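Local structure of 432aa long hypothetical deoxyribodipyrimidine photolyase (Sulfolobus tokodaii, 2E0I) at residues Val152-Thr157 with Ala230-Lys235; Gly262-Arg267 with Ala354-Asp359; Ile272-Asn277 with Phe324-Trp329. The protein probably repairs ultraviolet-damaged DNA as a light-driven deoxyribodipyrimidine photolyase, and binds two FAD molecules, one of them implicated as a novel light-harvesting cofactor. All coordinates share one frame; numbering follows the deposited sequence.

Contact 1: residues Val152-Thr157 with Ala230-Lys235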
loop_
_atom_site.group_PDB
_atom_site.type_symbol
_atom_site.label_atom_id
_atom_site.label_comp_id
_atom_site.label_asym_id
_atom_site.label_seq_id
_atom_site.Cartn_x
_atom_site.Cartn_y
_atom_site.Cartn_z
ATOM N N VAL A 152 15.075 -13.863 10.387
ATOM C CA VAL A 152 14.209 -12.747 10.723
ATOM C C VAL A 152 14.200 -12.529 12.236
ATOM O O VAL A 152 14.073 -13.477 13.001
ATOM C CB VAL A 152 12.770 -13.020 10.263
ATOM C CG1 VAL A 152 11.871 -11.862 10.675
ATOM C CG2 VAL A 152 12.734 -13.238 8.747
ATOM N N ARG A 153 14.347 -11.283 12.666
ATOM C CA ARG A 153 14.340 -10.987 14.093
ATOM C C ARG A 153 12.977 -11.379 14.650
ATOM O O ARG A 153 11.955 -11.224 13.982
ATOM C CB ARG A 153 14.605 -9.499 14.345
ATOM C CG ARG A 153 14.523 -9.128 15.815
ATOM C CD ARG A 153 15.037 -7.716 16.138
ATOM N NE ARG A 153 14.116 -6.624 15.803
ATOM C CZ ARG A 153 14.154 -5.950 14.660
ATOM N NH1 ARG A 153 15.062 -6.267 13.748
ATOM N NH2 ARG A 153 13.314 -4.948 14.438
ATOM N N GLU A 154 12.963 -11.898 15.870
ATOM C CA GLU A 154 11.716 -12.325 16.498
ATOM C C GLU A 154 10.972 -11.157 17.152
ATOM O O GLU A 154 11.596 -10.226 17.665
ATOM C CB GLU A 154 12.020 -13.393 17.547
ATOM C CG GLU A 154 12.584 -14.682 16.981
ATOM C CD GLU A 154 13.207 -15.571 18.060
ATOM O OE1 GLU A 154 12.654 -15.643 19.183
ATOM O OE2 GLU A 154 14.247 -16.209 17.778
ATOM N N PRO A 155 9.626 -11.185 17.135
ATOM C CA PRO A 155 8.862 -10.099 17.748
ATOM C C PRO A 155 9.214 -9.986 19.213
ATOM O O PRO A 155 9.602 -10.970 19.833
ATOM C CB PRO A 155 7.423 -10.541 17.552
ATOM C CG PRO A 155 7.478 -11.309 16.298
ATOM C CD PRO A 155 8.723 -12.132 16.464
ATOM N N GLU A 156 9.102 -8.785 19.759
ATOM C CA GLU A 156 9.365 -8.569 21.170
ATOM C C GLU A 156 8.862 -7.197 21.584
ATOM O O GLU A 156 8.722 -6.297 20.756
ATOM C CB GLU A 156 10.846 -8.689 21.469
ATOM C CG GLU A 156 11.636 -7.467 21.144
ATOM C CD GLU A 156 13.117 -7.747 21.163
ATOM O OE1 GLU A 156 13.894 -6.781 20.999
ATOM O OE2 GLU A 156 13.503 -8.935 21.331
ATOM N N THR A 157 8.581 -7.044 22.870
ATOM C CA THR A 157 8.075 -5.782 23.373
ATOM C C THR A 157 8.758 -5.450 24.684
ATOM O O THR A 157 8.860 -6.294 25.568
ATOM C CB THR A 157 6.540 -5.849 23.602
ATOM O OG1 THR A 157 5.888 -6.200 22.377
ATOM C CG2 THR A 157 6.003 -4.504 24.086
ATOM N N ALA A 230 3.791 -11.212 11.190
ATOM C CA ALA A 230 3.121 -11.887 10.085
ATOM C C ALA A 230 3.989 -13.051 9.670
ATOM O O ALA A 230 3.501 -14.157 9.407
ATOM C CB ALA A 230 2.952 -10.940 8.910
ATOM N N TYR A 231 5.290 -12.787 9.622
ATOM C CA TYR A 231 6.252 -13.790 9.217
ATOM C C TYR A 231 6.272 -15.022 10.105
ATOM O O TYR A 231 6.142 -16.131 9.625
ATOM C CB TYR A 231 7.655 -13.188 9.161
ATOM C CG TYR A 231 8.717 -14.220 8.878
ATOM C CD1 TYR A 231 8.946 -14.684 7.582
ATOM C CD2 TYR A 231 9.463 -14.767 9.918
ATOM C CE1 TYR A 231 9.895 -15.667 7.338
ATOM C CE2 TYR A 231 10.405 -15.746 9.689
ATOM C CZ TYR A 231 10.621 -16.192 8.405
ATOM O OH TYR A 231 11.581 -17.149 8.212
ATOM N N TYR A 232 6.447 -14.839 11.399
ATOM C CA TYR A 232 6.507 -15.992 12.269
ATOM C C TYR A 232 5.201 -16.752 12.411
ATOM O O TYR A 232 5.192 -17.957 12.622
ATOM C CB TYR A 232 7.044 -15.583 13.637
ATOM C CG TYR A 232 8.545 -15.566 13.656
ATOM C CD1 TYR A 232 9.260 -14.368 13.611
ATOM C CD2 TYR A 232 9.263 -16.762 13.643
ATOM C CE1 TYR A 232 10.661 -14.369 13.552
ATOM C CE2 TYR A 232 10.654 -16.770 13.578
ATOM C CZ TYR A 232 11.343 -15.578 13.532
ATOM O OH TYR A 232 12.709 -15.616 13.446
ATOM N N THR A 233 4.088 -16.059 12.281
ATOM C CA THR A 233 2.810 -16.721 12.414
ATOM C C THR A 233 2.560 -17.636 11.233
ATOM O O THR A 233 1.920 -18.673 11.368
ATOM C CB THR A 233 1.683 -15.700 12.498
ATOM O OG1 THR A 233 1.942 -14.815 13.590
ATOM C CG2 THR A 233 0.358 -16.389 12.738
ATOM N N GLN A 234 3.090 -17.258 10.078
ATOM C CA GLN A 234 2.896 -18.016 8.851
ATOM C C GLN A 234 4.181 -18.658 8.346
ATOM O O GLN A 234 4.240 -19.128 7.210
ATOM C CB GLN A 234 2.360 -17.069 7.785
ATOM C CG GLN A 234 1.134 -16.325 8.226
ATOM C CD GLN A 234 -0.090 -17.201 8.151
ATOM O OE1 GLN A 234 -0.615 -17.435 7.061
ATOM N NE2 GLN A 234 -0.543 -17.714 9.301
ATOM N N LYS A 235 5.205 -18.683 9.192
ATOM C CA LYS A 235 6.507 -19.224 8.816
ATOM C C LYS A 235 6.454 -20.491 7.980
ATOM O O LYS A 235 7.269 -20.668 7.068
ATOM C CB LYS A 235 7.355 -19.469 10.059
ATOM C CG LYS A 235 8.822 -19.645 9.751
ATOM C CD LYS A 235 9.629 -19.651 11.026
ATOM C CE LYS A 235 11.109 -19.755 10.728
ATOM N NZ LYS A 235 11.925 -19.688 11.990
#
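Val152 lays its CG2 methyl over one face of the Tyr231 ring, 3.6 Å from the ring centroid and 15° off the ring normal, the geometry of a CH-pi contact. With CG1 anti to the backbone N, the valine turns CG2 onto the carbons CE2 and CZ of the ring while CG1 reaches the neighbouring tyrosine, 4.0 Å from Tyr232 CE1. Tyr232 passes beside the valine and carries its hydroxyl to the backbone: Tyr232 OH donates to Val152 O over 2.6 Å. The C=O...O angle is 144° and the donor is tilted 25° from the carbonyl plane. Two carbonyl oxygens lie at the edge of the Tyr232 ring, near its plane, Val152 O by the hydroxyl and Arg153 O by CE1. The two tyrosines also touch each other, Tyr231 CD2 lying above one face of the Tyr232 ring toward its rim. The tyrosines sit in the last turn of helix 227-233, and Gln234 is the first residue to leave helical angles. The partner, 152-157, belongs to the long connection between helices 140-147 and 189-196, which follows the parallel five-stranded sheet of the N-terminal photolyase domain. The contact joins this connection, probably part of the linker between the two domains of a photolyase, to helix 227-233 near the surface. Further along the loop, Pro155 CD comes obliquely to the Tyr232 ring, 3.7 Å from CD1. Glu154 contributes CG, at 3.7 Å from Tyr232 OH, while its carboxylate forms a salt bridge with Lys151. Helix 238-256 also touches the pair, with Tyr245 against Val152 and Val241 against Tyr231.

Contact 2: residues Gly262-Arg267 with Ala354-Asp359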
loop_
_atom_site.group_PDB
_atom_site.type_symbol
_atom_site.label_atom_id
_atom_site.label_comp_id
_atom_site.label_asym_id
_atom_site.label_seq_id
_atom_site.Cartn_x
_atom_site.Cartn_y
_atom_site.Cartn_z
ATOM N N GLY A 262 8.298 9.140 -10.458
ATOM C CA GLY A 262 8.251 10.191 -11.458
ATOM C C GLY A 262 8.838 9.776 -12.793
ATOM O O GLY A 262 8.461 10.328 -13.822
ATOM N N HIS A 263 9.772 8.826 -12.777
ATOM C CA HIS A 263 10.402 8.336 -14.000
ATOM C C HIS A 263 10.340 6.821 -14.032
ATOM O O HIS A 263 9.985 6.191 -13.051
ATOM C CB HIS A 263 11.875 8.741 -14.071
ATOM C CG HIS A 263 12.123 10.209 -13.916
ATOM N ND1 HIS A 263 13.380 10.764 -14.046
ATOM C CD2 HIS A 263 11.291 11.233 -13.611
ATOM C CE1 HIS A 263 13.310 12.063 -13.824
ATOM N NE2 HIS A 263 12.054 12.372 -13.558
ATOM N N CYS A 264 10.707 6.242 -15.166
ATOM C CA CYS A 264 10.708 4.793 -15.316
ATOM C C CYS A 264 11.959 4.203 -14.674
ATOM O O CYS A 264 13.034 4.800 -14.731
ATOM C CB CYS A 264 10.673 4.414 -16.798
ATOM S SG CYS A 264 9.218 4.990 -17.704
ATOM N N TYR A 265 11.814 3.034 -14.055
ATOM C CA TYR A 265 12.945 2.371 -13.427
ATOM C C TYR A 265 14.028 2.286 -14.496
ATOM O O TYR A 265 15.165 2.713 -14.281
ATOM C CB TYR A 265 12.537 0.978 -12.953
ATOM C CG TYR A 265 13.663 0.194 -12.336
ATOM C CD1 TYR A 265 14.352 0.686 -11.233
ATOM C CD2 TYR A 265 14.063 -1.024 -12.876
ATOM C CE1 TYR A 265 15.417 -0.011 -10.684
ATOM C CE2 TYR A 265 15.129 -1.736 -12.337
ATOM C CZ TYR A 265 15.804 -1.223 -11.242
ATOM O OH TYR A 265 16.879 -1.901 -10.716
ATOM N N ARG A 266 13.657 1.740 -15.650
ATOM C CA ARG A 266 14.554 1.633 -16.792
ATOM C C ARG A 266 14.306 2.906 -17.593
ATOM O O ARG A 266 13.462 2.937 -18.485
ATOM C CB ARG A 266 14.213 0.396 -17.618
ATOM C CG ARG A 266 14.528 -0.894 -16.894
ATOM C CD ARG A 266 14.469 -2.077 -17.818
ATOM N NE ARG A 266 13.104 -2.463 -18.138
ATOM C CZ ARG A 266 12.798 -3.396 -19.034
ATOM N NH1 ARG A 266 13.769 -4.024 -19.687
ATOM N NH2 ARG A 266 11.529 -3.702 -19.282
ATOM N N ARG A 267 15.052 3.952 -17.243
ATOM C CA ARG A 267 14.935 5.279 -17.841
ATOM C C ARG A 267 14.662 5.420 -19.343
ATOM O O ARG A 267 13.910 6.312 -19.738
ATOM C CB ARG A 267 16.162 6.111 -17.462
ATOM C CG ARG A 267 16.410 6.164 -15.965
ATOM C CD ARG A 267 17.643 6.985 -15.618
ATOM N NE ARG A 267 18.170 6.629 -14.300
ATOM C CZ ARG A 267 18.764 5.470 -14.009
ATOM N NH1 ARG A 267 19.205 5.239 -12.778
ATOM N NH2 ARG A 267 18.931 4.543 -14.948
ATOM N N ALA A 354 3.965 -2.524 -16.542
ATOM C CA ALA A 354 4.190 -1.748 -17.754
ATOM C C ALA A 354 5.503 -2.146 -18.381
ATOM O O ALA A 354 5.907 -1.599 -19.402
ATOM C CB ALA A 354 4.208 -0.261 -17.421
ATOM N N SER A 355 6.149 -3.118 -17.757
ATOM C CA SER A 355 7.448 -3.612 -18.181
ATOM C C SER A 355 8.431 -2.476 -18.455
ATOM O O SER A 355 9.059 -2.402 -19.511
ATOM C CB SER A 355 7.326 -4.571 -19.384
ATOM O OG SER A 355 6.452 -4.087 -20.379
ATOM N N THR A 356 8.530 -1.582 -17.477
ATOM C CA THR A 356 9.453 -0.459 -17.514
ATOM C C THR A 356 10.182 -0.586 -16.191
ATOM O O THR A 356 10.919 0.306 -15.790
ATOM C CB THR A 356 8.739 0.907 -17.531
ATOM O OG1 THR A 356 7.998 1.080 -16.318
ATOM C CG2 THR A 356 7.803 1.008 -18.715
ATOM N N GLY A 357 9.950 -1.712 -15.519
ATOM C CA GLY A 357 10.571 -1.963 -14.234
ATOM C C GLY A 357 11.417 -3.220 -14.112
ATOM O O GLY A 357 12.160 -3.587 -15.018
ATOM N N VAL A 358 11.291 -3.882 -12.968
ATOM C CA VAL A 358 12.055 -5.081 -12.657
ATOM C C VAL A 358 11.833 -6.265 -13.580
ATOM O O VAL A 358 12.737 -7.073 -13.780
ATOM C CB VAL A 358 11.816 -5.494 -11.199
ATOM C CG1 VAL A 358 12.163 -6.954 -10.991
ATOM C CG2 VAL A 358 12.671 -4.618 -10.292
ATOM N N ASP A 359 10.638 -6.399 -14.132
ATOM C CA ASP A 359 10.407 -7.492 -15.059
ATOM C C ASP A 359 10.851 -6.944 -16.403
ATOM O O ASP A 359 10.263 -5.980 -16.917
ATOM C CB ASP A 359 8.933 -7.864 -15.120
ATOM C CG ASP A 359 8.684 -9.067 -15.999
ATOM O OD1 ASP A 359 7.504 -9.352 -16.312
ATOM O OD2 ASP A 359 9.681 -9.728 -16.369
#
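Arg266 reaches across to 354-359 at two levels, by its backbone and by its guanidinium group. The main-chain bond is nearly straight: Arg266 N donates to Thr356 O at 3.1 Å with an N-H...O angle of 169°, the donor tilted somewhat from the carbonyl plane. The side chain leaves with CG anti to the carbonyl carbon, runs extended through chi2 and bends at chi3 (-76°). That bend brings Arg266 NH2 to Ser355 O at 2.8 Å, although the angle of 130° makes this bond weak. Ser355 C and Thr356 C lie at the edge of the guanidinium, in its plane, so its edge faces the Ser355-Thr356 link.

Tyr265, one residue earlier, sends CG anti to its own N, which carries the ring alongside the Gly357 backbone. Tyr265 CD2 lies 3.7 Å from Gly357 C, and Tyr265 CE2 approaches Val358 CG2 at 4.3 Å; helix 238-256 meets both side chains through Leu253. Gly357 has no side chain, and the closest approach of the two backbones falls here, with Tyr265 CA and Gly357 CA 5.0 Å apart. On the chain before Tyr265, Cys264 CB packs against Thr356 CB at 4.1 Å. Thr356 OG1 is hydrogen-bonded to Gln351 of helix 343-353, whose OE1 also accepts from Tyr265 N, so one glutamine serves both segments.

Ser355 has positive phi and two bonds lead back into the last turn of helix 343-353: a Schellman motif, closing a helix of the photolyase FAD-binding domain, with the loop of Arg266 held against its exit.

Contact 3: residues Ile272-Asn277 with Phe324-Trp329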
loop_
_atom_site.group_PDB
_atom_site.type_symbol
_atom_site.label_atom_id
_atom_site.label_comp_id
_atom_site.label_asym_id
_atom_site.label_seq_id
_atom_site.Cartn_x
_atom_site.Cartn_y
_atom_site.Cartn_z
ATOM N N ILE A 272 8.571 6.891 -24.181
ATOM C CA ILE A 272 7.380 6.288 -24.763
ATOM C C ILE A 272 6.345 7.373 -25.025
ATOM O O ILE A 272 6.141 8.253 -24.198
ATOM C CB ILE A 272 6.778 5.238 -23.822
ATOM C CG1 ILE A 272 7.746 4.063 -23.695
ATOM C CG2 ILE A 272 5.418 4.786 -24.336
ATOM C CD1 ILE A 272 7.257 2.954 -22.796
ATOM N N SER A 273 5.707 7.321 -26.188
ATOM C CA SER A 273 4.694 8.306 -26.525
ATOM C C SER A 273 3.331 7.751 -26.177
ATOM O O SER A 273 2.614 7.234 -27.037
ATOM C CB SER A 273 4.747 8.647 -28.009
ATOM O OG SER A 273 5.995 9.229 -28.330
ATOM N N TRP A 274 2.981 7.852 -24.900
ATOM C CA TRP A 274 1.701 7.363 -24.428
ATOM C C TRP A 274 0.574 8.075 -25.163
ATOM O O TRP A 274 0.543 9.301 -25.225
ATOM C CB TRP A 274 1.572 7.605 -22.924
ATOM C CG TRP A 274 2.706 7.029 -22.125
ATOM C CD1 TRP A 274 3.775 7.700 -21.622
ATOM C CD2 TRP A 274 2.896 5.654 -21.780
ATOM N NE1 TRP A 274 4.623 6.833 -20.986
ATOM C CE2 TRP A 274 4.108 5.568 -21.070
ATOM C CE3 TRP A 274 2.159 4.486 -22.006
ATOM C CZ2 TRP A 274 4.605 4.360 -20.581
ATOM C CZ3 TRP A 274 2.650 3.285 -21.519
ATOM C CH2 TRP A 274 3.863 3.232 -20.815
ATOM N N GLU A 275 -0.346 7.305 -25.727
ATOM C CA GLU A 275 -1.469 7.876 -26.445
ATOM C C GLU A 275 -2.333 8.714 -25.499
ATOM O O GLU A 275 -2.996 9.654 -25.926
ATOM C CB GLU A 275 -2.300 6.754 -27.048
ATOM C CG GLU A 275 -3.484 7.212 -27.869
ATOM C CD GLU A 275 -4.668 6.287 -27.711
ATOM O OE1 GLU A 275 -5.258 6.287 -26.612
ATOM O OE2 GLU A 275 -5.003 5.552 -28.664
ATOM N N ASN A 276 -2.310 8.359 -24.215
ATOM C CA ASN A 276 -3.078 9.034 -23.159
ATOM C C ASN A 276 -4.437 9.590 -23.545
ATOM O O ASN A 276 -4.745 10.738 -23.233
ATOM C CB ASN A 276 -2.264 10.166 -22.526
ATOM C CG ASN A 276 -1.154 9.660 -21.635
ATOM O OD1 ASN A 276 -1.271 8.606 -21.016
ATOM N ND2 ASN A 276 -0.077 10.422 -21.547
ATOM N N ASN A 277 -5.258 8.787 -24.205
ATOM C CA ASN A 277 -6.579 9.252 -24.598
ATOM C C ASN A 277 -7.482 9.415 -23.371
ATOM O O ASN A 277 -8.076 8.451 -22.895
ATOM C CB ASN A 277 -7.209 8.274 -25.593
ATOM C CG ASN A 277 -8.672 8.550 -25.819
ATOM O OD1 ASN A 277 -9.074 9.694 -26.020
ATOM N ND2 ASN A 277 -9.482 7.506 -25.789
ATOM N N PHE A 324 -3.189 2.049 -23.805
ATOM C CA PHE A 324 -1.970 2.824 -24.001
ATOM C C PHE A 324 -1.952 4.161 -23.226
ATOM O O PHE A 324 -1.729 5.240 -23.795
ATOM C CB PHE A 324 -1.757 3.037 -25.506
ATOM C CG PHE A 324 -0.351 3.422 -25.881
ATOM C CD1 PHE A 324 0.742 2.863 -25.226
ATOM C CD2 PHE A 324 -0.118 4.334 -26.917
ATOM C CE1 PHE A 324 2.046 3.208 -25.593
ATOM C CE2 PHE A 324 1.187 4.685 -27.294
ATOM C CZ PHE A 324 2.267 4.122 -26.631
ATOM N N VAL A 325 -2.194 4.070 -21.917
ATOM C CA VAL A 325 -2.184 5.232 -21.032
ATOM C C VAL A 325 -0.965 5.133 -20.094
ATOM O O VAL A 325 -0.647 4.061 -19.573
ATOM C CB VAL A 325 -3.482 5.309 -20.203
ATOM C CG1 VAL A 325 -3.389 6.439 -19.198
ATOM C CG2 VAL A 325 -4.671 5.510 -21.121
ATOM N N ASP A 326 -0.274 6.249 -19.900
ATOM C CA ASP A 326 0.916 6.287 -19.057
ATOM C C ASP A 326 0.661 5.606 -17.710
ATOM O O ASP A 326 -0.328 5.900 -17.042
ATOM C CB ASP A 326 1.339 7.750 -18.855
ATOM C CG ASP A 326 2.698 7.891 -18.195
ATOM O OD1 ASP A 326 3.197 9.029 -18.140
ATOM O OD2 ASP A 326 3.266 6.882 -17.730
ATOM N N TRP A 327 1.552 4.701 -17.311
ATOM C CA TRP A 327 1.387 4.006 -16.042
ATOM C C TRP A 327 1.330 4.943 -14.834
ATOM O O TRP A 327 0.749 4.596 -13.809
ATOM C CB TRP A 327 2.498 2.975 -15.838
ATOM C CG TRP A 327 3.880 3.527 -15.878
ATOM C CD1 TRP A 327 4.698 3.587 -16.958
ATOM C CD2 TRP A 327 4.617 4.084 -14.783
ATOM N NE1 TRP A 327 5.908 4.143 -16.610
ATOM C CE2 TRP A 327 5.884 4.458 -15.279
ATOM C CE3 TRP A 327 4.330 4.304 -13.429
ATOM C CZ2 TRP A 327 6.867 5.040 -14.471
ATOM C CZ3 TRP A 327 5.304 4.884 -12.621
ATOM C CH2 TRP A 327 6.558 5.244 -13.146
ATOM N N ARG A 328 1.930 6.125 -14.948
ATOM C CA ARG A 328 1.915 7.097 -13.855
ATOM C C ARG A 328 0.488 7.545 -13.567
ATOM O O ARG A 328 0.154 7.845 -12.430
ATOM C CB ARG A 328 2.768 8.319 -14.196
ATOM C CG ARG A 328 4.245 8.037 -14.288
ATOM C CD ARG A 328 4.991 9.278 -14.704
ATOM N NE ARG A 328 6.333 8.979 -15.221
ATOM C CZ ARG A 328 6.597 8.263 -16.319
ATOM N NH1 ARG A 328 5.609 7.750 -17.044
ATOM N NH2 ARG A 328 7.857 8.069 -16.701
ATOM N N TRP A 329 -0.349 7.600 -14.599
ATOM C CA TRP A 329 -1.746 7.991 -14.432
ATOM C C TRP A 329 -2.445 6.938 -13.564
ATOM O O TRP A 329 -3.157 7.254 -12.602
ATOM C CB TRP A 329 -2.441 8.065 -15.796
ATOM C CG TRP A 329 -2.093 9.264 -16.645
ATOM C CD1 TRP A 329 -0.887 9.907 -16.716
ATOM C CD2 TRP A 329 -2.951 9.919 -17.587
ATOM N NE1 TRP A 329 -0.943 10.923 -17.644
ATOM C CE2 TRP A 329 -2.197 10.952 -18.194
ATOM C CE3 TRP A 329 -4.284 9.732 -17.982
ATOM C CZ2 TRP A 329 -2.735 11.796 -19.174
ATOM C CZ3 TRP A 329 -4.818 10.571 -18.960
ATOM C CH2 TRP A 329 -4.042 11.589 -19.542
#
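Trp274, Phe324 and Trp327 form the aromatic cluster at the centre of this contact, where the loop between helices 238-256 and 278-286 packs on the turn between helices 309-322 and 327-337 in the FAD-binding domain. The rings meet obliquely: the planes of the six-membered ring of Trp274 and of Phe324 are 47° apart, with Trp274 CE3 at 3.8 Å from Phe324 CE1. Trp274 CZ2 meets Trp327 CD1 at 3.7 Å. The indole of Trp274 is sandwiched, Ile272 CG2 over one face and Asp326 CA over the opposite one, the latter 3.7 Å from the centroid of the five-membered ring. With an alanine here, the space between Ile272 and Asp326 would probably be left unfilled, and Phe324 and Trp327 would lose the neighbour they share.

Outward, the Asp326 carboxylate stacks on the same indole, their planes 3° apart. Asn276 lays its amide over one face of the Trp329 ring and accepts from Asp326 N through OD1 at 2.8 Å; the bond is straight (174°) and in the carbonyl plane. Asn276 N donates in turn to Phe324 O at 3.2 Å.

At the polar edge, Asp326 is the N-cap of helix 327-337. Its OD2 accepts from Arg328 N, from above the carboxylate plane, and forms a salt bridge to Arg328 NH1; Arg328 also pairs with Asp270. A carboxylate at this helix start, beside a guanidinium, is likely to favour the ionised form.

In the fold
Contacts 2 and 3 adjoin, their centres about 13 Å apart, and contact 3 is nested along the chain within the loop that contact 2 closes. Arg328 joins them: its NE lies 2.9 Å from Gly262 O, a probable hydrogen bond, while Trp327 NE1 packs at 3.6 Å from Cys264 SG. All four segments belong to the FAD-binding domain. Contact 1 stands apart and touches neither, its centre about 32 Å from that of contact 2 and about 41 Å from that of contact 3, which lies across the chain's centre. None of the three reaches the flavins closely: the side chains of Trp327, Tyr231 and Val358 lie about 8, 10 and 11 Å from a bound FAD.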